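Local coordinates for protein sensor histidine kinase (PDB 3VA9) that probably autophosphorylates on a histidine with ATP as a membrane-bound two-component sensor kinase, represented here by its four-helix-bundle sensor domain, at residues G66-L71 with H80-R85. Sequence-based numbering, arbitrary orientation.
Sequences GLRAVL and HIDELR
Helices 47-70 and 75-101 of the CHASE3-type four-helix bundle form an antiparallel hairpin, and Ile81 of the second meets Leu67, Arg68 and Leu71 of the first close to the connecting turn. The short helical segments run nearly antiparallel, at 168°, with their axes 10.6 Å apart. Ile81 makes the largest contribution to the contact. Its chain is extended, CG1 anti to the backbone N and CD1 continuing outward, which carries the terminal methyl right up to the opposing backbone: Ile81 CD1 lies 3.3 Å from Arg68 N. Ile81 CD1 is also pressed closely against Leu67 CG at 3.5 Å, the two side chains coming from opposite helices and passing alongside one another, while Leu67 CD2 rests against Ile81 CG1 at 3.6 Å. Leu71, where the helical backbone angles end, adds a looser contact from its CD1 to Ile81 CD1 at 4.2 Å. This buried patch continues into the bundle core, for Leu67 also packs on Ala23 and Ile27 of helix 18-44 and Leu71 touches Glu136 of helix 121-142. On the exposed flank a salt bridge spans the same two helices. The Arg68 side chain, extended from CG to NE, runs past Ile81, whose CG2 comes within 4.1 Å of Arg68 NH1, and meets the carboxylate of Asp82 with the edge of its guanidinium. The two flat groups are nearly coplanar, only 25° apart, yet the bond is not straight: Arg68 NH1 approaches Asp82 OD1 on its syn side at 2.8 Å, with an N-H...O angle of 135°.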
loop_
_atom_site.group_PDB
_atom_site.type_symbol
_atom_site.label_atom_id
_atom_site.label_comp_id
_atom_site.label_asym_id
_atom_site.label_seq_id
_atom_site.Cartn_x
_atom_site.Cartn_y
_atom_site.Cartn_z
ATOM N N GLY A 66 -1.824 6.235 -11.544
ATOM C CA GLY A 66 -1.362 7.558 -11.928
ATOM C C GLY A 66 0.138 7.769 -11.822
ATOM O O GLY A 66 0.732 8.461 -12.644
ATOM N N LEU A 67 0.752 7.194 -10.795
ATOM C CA LEU A 67 2.198 7.253 -10.660
ATOM C C LEU A 67 2.803 6.592 -11.881
ATOM O O LEU A 67 3.789 7.070 -12.445
ATOM C CB LEU A 67 2.646 6.515 -9.401
ATOM C CG LEU A 67 4.148 6.303 -9.219
ATOM C CD1 LEU A 67 4.862 7.633 -9.012
ATOM C CD2 LEU A 67 4.409 5.358 -8.056
ATOM N N ARG A 68 2.190 5.488 -12.292
ATOM C CA ARG A 68 2.661 4.729 -13.440
ATOM C C ARG A 68 2.602 5.573 -14.708
ATOM O O ARG A 68 3.398 5.386 -15.629
ATOM C CB ARG A 68 1.841 3.451 -13.613
ATOM C CG ARG A 68 2.205 2.665 -14.864
ATOM C CD ARG A 68 1.366 1.410 -15.015
ATOM N NE ARG A 68 1.771 0.633 -16.185
ATOM C CZ ARG A 68 2.734 -0.286 -16.180
ATOM N NH1 ARG A 68 3.395 -0.544 -15.062
ATOM N NH2 ARG A 68 3.037 -0.940 -17.293
ATOM N N ALA A 69 1.654 6.503 -14.745
ATOM C CA ALA A 69 1.510 7.398 -15.888
ATOM C C ALA A 69 2.590 8.482 -15.892
ATOM O O ALA A 69 2.969 8.981 -16.946
ATOM C CB ALA A 69 0.119 8.019 -15.908
ATOM N N VAL A 70 3.078 8.840 -14.709
ATOM C CA VAL A 70 4.139 9.835 -14.577
ATOM C C VAL A 70 5.481 9.237 -14.983
ATOM O O VAL A 70 6.346 9.929 -15.521
ATOM C CB VAL A 70 4.242 10.361 -13.128
ATOM C CG1 VAL A 70 5.429 11.308 -12.972
ATOM C CG2 VAL A 70 2.951 11.045 -12.720
ATOM N N LEU A 71 5.642 7.942 -14.735
ATOM C CA LEU A 71 6.919 7.274 -14.968
ATOM C C LEU A 71 6.931 6.531 -16.298
ATOM O O LEU A 71 7.811 5.712 -16.549
ATOM C CB LEU A 71 7.225 6.307 -13.820
ATOM C CG LEU A 71 7.058 6.857 -12.399
ATOM C CD1 LEU A 71 7.242 5.751 -11.367
ATOM C CD2 LEU A 71 8.008 8.027 -12.134
ATOM N N HIS A 80 10.435 -0.620 -11.276
ATOM C CA HIS A 80 10.330 -0.431 -9.829
ATOM C C HIS A 80 8.882 -0.266 -9.378
ATOM O O HIS A 80 8.509 -0.712 -8.296
ATOM C CB HIS A 80 11.164 0.766 -9.354
ATOM C CG HIS A 80 12.643 0.548 -9.440
ATOM N ND1 HIS A 80 13.257 -0.602 -8.989
ATOM C CD2 HIS A 80 13.635 1.344 -9.910
ATOM C CE1 HIS A 80 14.559 -0.511 -9.189
ATOM N NE2 HIS A 80 14.815 0.658 -9.745
ATOM N N ILE A 81 8.068 0.383 -10.203
ATOM C CA ILE A 81 6.663 0.538 -9.876
ATOM C C ILE A 81 5.937 -0.804 -10.034
ATOM O O ILE A 81 5.101 -1.170 -9.202
ATOM C CB ILE A 81 5.991 1.661 -10.695
ATOM C CG1 ILE A 81 4.815 2.249 -9.915
ATOM C CG2 ILE A 81 5.525 1.159 -12.038
ATOM C CD1 ILE A 81 3.966 3.186 -10.730
ATOM N N ASP A 82 6.284 -1.550 -11.082
ATOM C CA ASP A 82 5.754 -2.898 -11.248
ATOM C C ASP A 82 6.003 -3.700 -9.985
ATOM O O ASP A 82 5.103 -4.364 -9.469
ATOM C CB ASP A 82 6.411 -3.604 -12.431
ATOM C CG ASP A 82 5.868 -3.138 -13.755
ATOM O OD1 ASP A 82 4.772 -2.540 -13.760
ATOM O OD2 ASP A 82 6.536 -3.376 -14.787
ATOM N N GLU A 83 7.232 -3.625 -9.489
ATOM C CA GLU A 83 7.626 -4.352 -8.285
ATOM C C GLU A 83 6.843 -3.920 -7.043
ATOM O O GLU A 83 6.317 -4.767 -6.316
ATOM C CB GLU A 83 9.140 -4.246 -8.075
ATOM C CG GLU A 83 9.917 -5.076 -9.094
ATOM C CD GLU A 83 11.253 -4.468 -9.496
ATOM O OE1 GLU A 83 11.785 -3.613 -8.753
ATOM O OE2 GLU A 83 11.774 -4.858 -10.564
ATOM N N LEU A 84 6.755 -2.611 -6.813
ATOM C CA LEU A 84 5.946 -2.079 -5.712
ATOM C C LEU A 84 4.513 -2.621 -5.789
ATOM O O LEU A 84 3.957 -3.096 -4.797
ATOM C CB LEU A 84 5.917 -0.547 -5.752
ATOM C CG LEU A 84 4.953 0.107 -4.754
ATOM C CD1 LEU A 84 5.432 -0.118 -3.332
ATOM C CD2 LEU A 84 4.784 1.600 -5.030
ATOM N N ARG A 85 3.937 -2.557 -6.987
ATOM C CA ARG A 85 2.558 -2.981 -7.223
ATOM C C ARG A 85 2.309 -4.443 -6.885
ATOM O O ARG A 85 1.258 -4.790 -6.340
ATOM C CB ARG A 85 2.178 -2.743 -8.683
ATOM C CG ARG A 85 0.736 -3.081 -8.969
ATOM C CD ARG A 85 -0.041 -1.814 -9.250
ATOM N NE ARG A 85 -1.454 -1.933 -8.915
ATOM C CZ ARG A 85 -2.406 -1.210 -9.496
ATOM N NH1 ARG A 85 -2.084 -0.340 -10.446
ATOM N NH2 ARG A 85 -3.672 -1.361 -9.133
#